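Local coordinates for general Secretion Pathway Protein (Vibrio vulnificus, PDB 4G54), which belongs to the type II secretion system as a periplasmic part of the EpsAB fusion protein and probably binds peptidoglycan, at residues W41-T46 against A233-T238; L67-L72 against Q117-W122; E145-L150 against L163-F168. All coordinates share one frame; numbering follows the deposited sequence.

Overall arrangement
Contact 1 lies on the surface, whereas contacts 2 and 3 are partly buried, each with three buried residues among those that touch. Contact 1 ties a residue pair just after helix 30-40 to the far C-terminal part of the chain, and the chain between its segments includes both other contacts. Contacts 2 and 3 belong to different regions, one peptidase C39-like and one putatively peptidoglycan-binding, on opposite sides of the chain's centre with centres about 39 Å apart. No two share a helix or strand, and their chemistry differs: backbone hydrogen bonds and a water in contact 1, mainly apolar and aromatic packing with no hydrogen bond across contact 2, and one hydroxyl-carboxylate bond beside aliphatic packing in contact 3.

Contact 1: W41-T46 against A233-T238; sequences WGYRAT and APLLRT
Gly42 offers its carbonyl O to Ala233 N at 2.9 Å. This glycine ends helix 30-40 in a Schellman motif, and the strand pairing follows directly. Tyr43 comes next, in parallel register with Ala233. With CG anti to the carbonyl carbon (chi1 -67°), its ring receives Leu235 CD2 over one face, a CH-pi contact 4.0 Å from the ring centroid, while the carbonyl oxygens of Ala233 and Pro234 lie at the ring edge; CD1 is 3.4 Å from Pro234 O. Arg44 returns the backbone bond, its N donating to Ala233 O at 2.9 Å. Its side chain starts away from the backbone N, then bends at chi3 (49°) and folds the guanidinium over Ala233 C, with NH2 3.7 Å from Pro234 CD. The carbonyl of Arg44 accepts from a water that in turn accepts from Leu235 N at 2.9 Å, and more weakly from Arg237 NH2. Ala45 brings its CA to within 4.3 Å of Leu235 CD1, and Tyr38 of helix 30-40 also touches that leucine. At Thr46, CG2 meets the Arg237 guanidinium obliquely. Arg237 itself is held by a salt bridge to Asp49 and a bond to the Thr57 carbonyl, and Asp49 also accepts from Thr46 N. The parallel pairing is short and weak, its register set by the two bonds on either side of Tyr43, and one leucine methyl sits over a face of the tyrosine ring, near CG. The polar link is thus made mainly by backbone atoms, with the water continuing it to Leu235 N and weakly to Arg237.

Contact 2: L67-L72 against Q117-W122; sequences LNWQEL and QLMSLW
Leu72 lays its CD2 methyl over one face of the Trp122 indole, 4.0 Å from the centroid of the six-membered ring and 19° off its normal, a CH-pi contact displaced toward the rim. The two side chains come from opposite directions, the tryptophan reaching across with CG anti to its own N (chi1 179°). The CH2 corner of the same ring comes within 3.5 Å of Leu67 O, and Asn68 O lies near the ring plane at the edge. The other end of the indole is fixed by NE1 donating to the carbonyl of Glu125. These contacts join the lead-in and first turn of helix 69-73 to the chain leaving helix 115-121. The first helix opens with a capping box: Asn68 OD1 accepts from Glu71 N at 2.8 Å, nearly in line with the C=O bond, and Glu71 OE1 accepts from Asn68 N at 2.9 Å. Next to the cap, Trp69 meets Leu118 CD2 through CZ3 at 3.7 Å. Met119 crosses Trp69 at about a right angle in a Met-aromatic contact, but its end is modelled too close to the ring, leaving the detail of its approach doubtful. Leu81 of strand 79-85 touches both Leu72 and Leu118, while Val102 of strand 101-105 touches Trp69 and Leu118.

Contact 3: E145-L150 against L163-F168; sequences EAIEVL and LKTTQF
With chi1 at -52° and the chain extended beyond CG, Glu148 runs alongside Thr166, whose own chi1 of -59° sets OG1 beside its backbone N; the two side chains lie side by side and point the same way. Glu148 OE2 accepts from Thr166 OG1 at 2.9 Å through its anti lone pair, the one turned away from the other carboxylate oxygen. Closer to its backbone, the glutamate passes near the loop: its CA makes a CA-H...O contact with Thr165 O at 3.6 Å. That carbonyl is buried here with no hydrogen-bond partner in the model. The Thr165 hydroxyl donates within the loop to Gln167 O at 2.8 Å. Ile147 packs against the loop backbone, CB 3.5 Å from Thr166 O and CG2 3.6 Å from Phe168 N, and brings CD1 to the edge of the Phe168 ring. One turn on, Leu150 CD2 reaches Phe168 CE2 at 3.7 Å, obliquely. The loop 163-168 thus lies across the first turns of helix 145-158 in the putative peptidoglycan-binding domain. Asp151, in the next turn, accepts from Leu163 N and Thr165 N; Leu172 of helix 170-182 touches Ile147 and Leu150, and helix 193-202 meets Leu150 through Leu196 and Leu199.

Contact 1: W41-T46 against A233-T238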
# COMPACT_ATOMS: atom_id res chain seq x y z
N TRP A 41 -6.80 -5.42 1.17
CA TRP A 41 -6.85 -4.46 2.25
C TRP A 41 -8.16 -4.58 3.07
O TRP A 41 -8.39 -3.84 4.06
CB TRP A 41 -6.69 -3.05 1.67
CG TRP A 41 -5.32 -2.78 1.14
CD1 TRP A 41 -4.91 -2.92 -0.10
CD2 TRP A 41 -4.21 -2.27 1.89
NE1 TRP A 41 -3.58 -2.55 -0.25
CE2 TRP A 41 -3.12 -2.12 0.99
CE3 TRP A 41 -4.05 -1.91 3.24
CZ2 TRP A 41 -1.83 -1.60 1.41
CZ3 TRP A 41 -2.80 -1.41 3.65
CH2 TRP A 41 -1.73 -1.30 2.75
N GLY A 42 -9.03 -5.51 2.69
CA GLY A 42 -10.31 -5.69 3.41
C GLY A 42 -11.50 -4.89 2.88
O GLY A 42 -12.56 -4.83 3.60
N TYR A 43 -11.36 -4.26 1.70
CA TYR A 43 -12.36 -3.35 1.22
C TYR A 43 -13.03 -3.79 -0.06
O TYR A 43 -12.41 -4.37 -0.95
CB TYR A 43 -11.78 -1.97 0.98
CG TYR A 43 -11.37 -1.35 2.30
CD1 TYR A 43 -12.34 -0.96 3.24
CD2 TYR A 43 -10.02 -1.16 2.63
CE1 TYR A 43 -11.97 -0.38 4.47
CE2 TYR A 43 -9.65 -0.57 3.86
CZ TYR A 43 -10.66 -0.19 4.76
OH TYR A 43 -10.41 0.32 6.01
N ARG A 44 -14.34 -3.43 -0.12
CA ARG A 44 -15.13 -3.54 -1.30
C ARG A 44 -15.03 -2.20 -2.08
O ARG A 44 -15.52 -1.13 -1.64
CB ARG A 44 -16.57 -3.99 -0.88
CG ARG A 44 -17.60 -4.14 -2.00
CD ARG A 44 -18.96 -4.46 -1.35
NE ARG A 44 -19.29 -3.52 -0.23
CZ ARG A 44 -19.51 -3.88 1.04
NH1 ARG A 44 -19.47 -5.17 1.38
NH2 ARG A 44 -19.78 -2.96 1.96
N ALA A 45 -14.46 -2.25 -3.26
CA ALA A 45 -14.23 -1.03 -4.06
C ALA A 45 -15.33 -0.86 -5.08
O ALA A 45 -15.80 -1.85 -5.66
CB ALA A 45 -12.90 -1.17 -4.76
N THR A 46 -15.71 0.39 -5.34
CA THR A 46 -16.65 0.66 -6.40
C THR A 46 -15.99 0.89 -7.74
O THR A 46 -14.79 1.04 -7.83
CB THR A 46 -17.58 1.91 -6.06
OG1 THR A 46 -16.80 3.07 -6.33
CG2 THR A 46 -18.09 1.93 -4.58
N ALA A 233 -15.41 -4.63 3.82
CA ALA A 233 -15.97 -3.40 4.44
C ALA A 233 -16.08 -2.32 3.34
O ALA A 233 -15.32 -2.32 2.36
CB ALA A 233 -15.05 -2.90 5.53
N PRO A 234 -16.95 -1.35 3.57
CA PRO A 234 -16.91 -0.21 2.66
C PRO A 234 -15.67 0.64 2.87
O PRO A 234 -15.18 0.71 3.99
CB PRO A 234 -18.20 0.57 3.07
CG PRO A 234 -18.45 0.20 4.49
CD PRO A 234 -17.95 -1.23 4.65
N LEU A 235 -15.14 1.27 1.81
CA LEU A 235 -14.02 2.17 2.02
C LEU A 235 -14.29 3.35 2.98
O LEU A 235 -15.43 3.83 3.09
CB LEU A 235 -13.53 2.67 0.62
CG LEU A 235 -12.71 1.68 -0.23
CD1 LEU A 235 -12.64 2.21 -1.66
CD2 LEU A 235 -11.29 1.66 0.41
N LEU A 236 -13.24 3.81 3.67
CA LEU A 236 -13.31 4.99 4.51
C LEU A 236 -13.20 6.23 3.64
O LEU A 236 -12.17 6.38 2.89
CB LEU A 236 -12.11 4.98 5.45
CG LEU A 236 -12.13 5.87 6.66
CD1 LEU A 236 -13.47 5.91 7.40
CD2 LEU A 236 -11.05 5.08 7.48
N ARG A 237 -14.18 7.11 3.73
CA ARG A 237 -14.19 8.28 2.88
C ARG A 237 -14.27 9.61 3.63
O ARG A 237 -14.75 10.57 3.11
CB ARG A 237 -15.26 8.15 1.83
CG ARG A 237 -15.06 6.93 0.94
CD ARG A 237 -16.19 6.79 0.01
NE ARG A 237 -16.41 5.45 -0.51
CZ ARG A 237 -15.74 5.00 -1.58
NH1 ARG A 237 -14.87 5.80 -2.23
NH2 ARG A 237 -15.94 3.78 -2.03
N THR A 238 -13.74 9.62 4.86
CA THR A 238 -13.58 10.87 5.57
C THR A 238 -12.12 10.80 6.07
O THR A 238 -11.57 9.68 6.28
CB THR A 238 -14.56 11.01 6.80
OG1 THR A 238 -14.29 9.89 7.62
CG2 THR A 238 -15.99 10.95 6.34
O HOH W 1 -16.45 1.08 -0.78

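Contact 2: L67-L72 against Q117-W122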
# COMPACT_ATOMS: atom_id res chain seq x y z
N LEU A 67 8.88 0.57 -12.02
CA LEU A 67 9.89 0.11 -11.02
C LEU A 67 10.88 -0.78 -11.73
O LEU A 67 10.50 -1.41 -12.74
CB LEU A 67 9.29 -0.73 -9.89
CG LEU A 67 8.70 0.02 -8.70
CD1 LEU A 67 7.91 1.21 -9.10
CD2 LEU A 67 7.92 -0.88 -7.73
N ASN A 68 12.06 -0.91 -11.15
CA ASN A 68 12.98 -2.02 -11.58
C ASN A 68 12.85 -3.13 -10.54
O ASN A 68 12.06 -3.05 -9.54
CB ASN A 68 14.40 -1.52 -11.79
CG ASN A 68 15.00 -0.90 -10.52
OD1 ASN A 68 14.85 -1.47 -9.44
ND2 ASN A 68 15.67 0.25 -10.63
N TRP A 69 13.55 -4.25 -10.74
CA TRP A 69 13.41 -5.40 -9.88
C TRP A 69 13.95 -5.15 -8.48
O TRP A 69 13.36 -5.67 -7.50
CB TRP A 69 14.19 -6.58 -10.56
CG TRP A 69 14.38 -7.78 -9.74
CD1 TRP A 69 15.58 -8.42 -9.54
CD2 TRP A 69 13.37 -8.62 -9.05
NE1 TRP A 69 15.41 -9.57 -8.79
CE2 TRP A 69 14.08 -9.72 -8.47
CE3 TRP A 69 11.98 -8.54 -8.87
CZ2 TRP A 69 13.45 -10.72 -7.72
CZ3 TRP A 69 11.35 -9.54 -8.13
CH2 TRP A 69 12.07 -10.63 -7.59
N GLN A 70 15.05 -4.38 -8.38
CA GLN A 70 15.61 -4.00 -7.06
C GLN A 70 14.50 -3.24 -6.30
O GLN A 70 14.19 -3.56 -5.14
CB GLN A 70 16.88 -3.13 -7.23
CG GLN A 70 17.35 -2.59 -5.88
CD GLN A 70 18.08 -3.59 -4.94
OE1 GLN A 70 18.08 -4.84 -5.15
NE2 GLN A 70 18.70 -3.02 -3.86
N GLU A 71 13.83 -2.31 -6.98
CA GLU A 71 12.78 -1.50 -6.31
C GLU A 71 11.56 -2.37 -5.94
O GLU A 71 11.01 -2.23 -4.82
CB GLU A 71 12.37 -0.32 -7.17
CG GLU A 71 13.44 0.73 -7.30
CD GLU A 71 13.23 1.72 -8.45
OE1 GLU A 71 12.51 1.44 -9.44
OE2 GLU A 71 13.82 2.84 -8.35
N LEU A 72 11.17 -3.32 -6.80
CA LEU A 72 10.01 -4.10 -6.55
C LEU A 72 10.28 -4.92 -5.28
O LEU A 72 9.41 -5.06 -4.41
CB LEU A 72 9.79 -5.05 -7.76
CG LEU A 72 8.47 -5.84 -7.63
CD1 LEU A 72 7.32 -4.82 -7.82
CD2 LEU A 72 8.36 -6.89 -8.70
N GLN A 117 10.66 -16.18 -14.57
CA GLN A 117 9.28 -16.18 -15.10
C GLN A 117 8.71 -14.78 -15.01
O GLN A 117 8.09 -14.29 -15.99
CB GLN A 117 8.46 -17.13 -14.30
CG GLN A 117 8.71 -18.57 -14.59
CD GLN A 117 7.89 -19.46 -13.62
OE1 GLN A 117 8.13 -19.44 -12.40
NE2 GLN A 117 6.86 -20.13 -14.13
N LEU A 118 8.90 -14.13 -13.85
CA LEU A 118 8.40 -12.75 -13.72
C LEU A 118 8.96 -11.79 -14.80
O LEU A 118 8.24 -11.03 -15.50
CB LEU A 118 8.74 -12.15 -12.32
CG LEU A 118 8.37 -10.68 -12.18
CD1 LEU A 118 6.82 -10.47 -12.19
CD2 LEU A 118 8.93 -10.29 -10.82
N MET A 119 10.27 -11.85 -15.01
CA MET A 119 10.89 -10.91 -15.91
C MET A 119 10.54 -11.12 -17.35
O MET A 119 10.65 -10.15 -18.15
CB MET A 119 12.42 -10.88 -15.66
CG MET A 119 12.78 -10.29 -14.25
SD MET A 119 11.91 -8.82 -13.56
CE MET A 119 11.92 -9.25 -11.89
N SER A 120 10.13 -12.34 -17.72
CA SER A 120 9.70 -12.60 -19.07
C SER A 120 8.36 -11.91 -19.44
O SER A 120 8.11 -11.65 -20.63
CB SER A 120 9.73 -14.12 -19.31
OG SER A 120 8.59 -14.66 -18.69
N LEU A 121 7.59 -11.49 -18.43
CA LEU A 121 6.26 -10.98 -18.63
C LEU A 121 6.12 -9.54 -18.05
O LEU A 121 5.23 -8.80 -18.47
CB LEU A 121 5.27 -11.90 -17.91
CG LEU A 121 5.11 -13.32 -18.60
CD1 LEU A 121 4.00 -14.08 -17.94
CD2 LEU A 121 4.82 -13.18 -20.11
N TRP A 122 6.95 -9.15 -17.08
CA TRP A 122 6.75 -7.84 -16.41
C TRP A 122 7.76 -6.86 -16.98
O TRP A 122 9.00 -7.17 -17.00
CB TRP A 122 6.95 -8.01 -14.90
CG TRP A 122 6.79 -6.74 -14.13
CD1 TRP A 122 5.66 -5.90 -14.06
CD2 TRP A 122 7.78 -6.16 -13.28
NE1 TRP A 122 5.94 -4.86 -13.17
CE2 TRP A 122 7.25 -4.96 -12.74
CE3 TRP A 122 9.12 -6.50 -12.99
CZ2 TRP A 122 7.96 -4.13 -11.87
CZ3 TRP A 122 9.86 -5.66 -12.16
CH2 TRP A 122 9.26 -4.51 -11.55

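Contact 3: E145-L150 against L163-F168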
# COMPACT_ATOMS: atom_id res chain seq x y z
N GLU A 145 -7.87 14.55 15.74
CA GLU A 145 -7.74 13.15 15.42
C GLU A 145 -6.56 12.89 14.46
O GLU A 145 -5.96 11.81 14.52
CB GLU A 145 -9.01 12.66 14.76
CG GLU A 145 -9.06 11.14 14.62
CD GLU A 145 -10.32 10.62 13.87
OE1 GLU A 145 -11.27 11.42 13.56
OE2 GLU A 145 -10.36 9.39 13.63
N ALA A 146 -6.24 13.83 13.59
CA ALA A 146 -5.12 13.66 12.71
C ALA A 146 -3.82 13.49 13.45
O ALA A 146 -2.92 12.75 12.96
CB ALA A 146 -5.02 14.86 11.76
N ILE A 147 -3.70 14.16 14.60
CA ILE A 147 -2.47 14.05 15.39
C ILE A 147 -2.43 12.67 16.04
O ILE A 147 -1.35 12.03 16.05
CB ILE A 147 -2.41 15.13 16.44
CG1 ILE A 147 -2.44 16.54 15.84
CG2 ILE A 147 -1.12 14.95 17.26
CD1 ILE A 147 -1.60 16.79 14.57
N GLU A 148 -3.57 12.14 16.47
CA GLU A 148 -3.57 10.80 17.04
C GLU A 148 -3.16 9.79 16.01
O GLU A 148 -2.43 8.80 16.29
CB GLU A 148 -4.99 10.42 17.56
CG GLU A 148 -5.56 11.46 18.49
CD GLU A 148 -7.04 11.21 18.86
OE1 GLU A 148 -7.73 10.37 18.25
OE2 GLU A 148 -7.50 11.92 19.79
N VAL A 149 -3.65 9.96 14.75
CA VAL A 149 -3.23 9.08 13.70
C VAL A 149 -1.73 9.16 13.30
O VAL A 149 -1.08 8.13 13.18
CB VAL A 149 -4.07 9.38 12.38
CG1 VAL A 149 -3.53 8.61 11.18
CG2 VAL A 149 -5.52 8.98 12.65
N LEU A 150 -1.19 10.40 13.29
CA LEU A 150 0.27 10.63 13.14
C LEU A 150 1.06 9.87 14.23
O LEU A 150 2.01 9.12 13.89
CB LEU A 150 0.54 12.18 13.19
CG LEU A 150 2.02 12.41 13.10
CD1 LEU A 150 2.73 11.83 11.89
CD2 LEU A 150 2.26 13.95 13.22
N LEU A 163 2.75 8.04 21.87
CA LEU A 163 2.57 8.91 23.00
C LEU A 163 1.14 8.88 23.52
O LEU A 163 0.95 9.31 24.71
CB LEU A 163 2.89 10.38 22.64
CG LEU A 163 4.33 10.53 22.11
CD1 LEU A 163 4.49 11.99 21.83
CD2 LEU A 163 5.39 10.10 23.17
N LYS A 164 0.15 8.43 22.70
CA LYS A 164 -1.31 8.61 23.05
C LYS A 164 -1.61 10.09 23.22
O LYS A 164 -2.21 10.53 24.22
CB LYS A 164 -1.78 7.79 24.26
CG LYS A 164 -1.46 6.29 23.94
CD LYS A 164 -2.05 5.38 25.07
CE LYS A 164 -1.29 4.03 25.11
NZ LYS A 164 -1.87 3.09 26.19
N THR A 165 -1.25 10.87 22.20
CA THR A 165 -1.49 12.32 22.31
C THR A 165 -2.45 12.76 21.19
O THR A 165 -2.34 12.26 20.07
CB THR A 165 -0.16 13.06 22.19
OG1 THR A 165 -0.40 14.45 22.36
CG2 THR A 165 0.53 12.85 20.82
N THR A 166 -3.31 13.76 21.50
CA THR A 166 -4.09 14.43 20.53
C THR A 166 -3.45 15.73 20.17
O THR A 166 -3.93 16.44 19.27
CB THR A 166 -5.47 14.80 21.25
OG1 THR A 166 -6.04 13.56 21.67
CG2 THR A 166 -6.41 15.45 20.26
N GLN A 167 -2.37 16.08 20.84
CA GLN A 167 -1.71 17.40 20.65
C GLN A 167 -0.35 17.17 20.05
O GLN A 167 0.43 16.32 20.52
CB GLN A 167 -1.51 18.14 22.00
CG GLN A 167 -2.79 18.69 22.53
CD GLN A 167 -2.97 20.16 22.07
OE1 GLN A 167 -2.02 20.77 21.50
NE2 GLN A 167 -4.17 20.74 22.33
N PHE A 168 -0.02 17.94 19.02
CA PHE A 168 1.32 17.85 18.40
C PHE A 168 2.19 18.70 19.34
O PHE A 168 2.30 19.92 19.22
CB PHE A 168 1.25 18.38 16.92
CG PHE A 168 2.51 18.08 16.09
CD1 PHE A 168 3.79 18.23 16.59
CD2 PHE A 168 2.32 17.70 14.75
CE1 PHE A 168 4.90 17.95 15.74
CE2 PHE A 168 3.40 17.39 13.93
CZ PHE A 168 4.72 17.59 14.37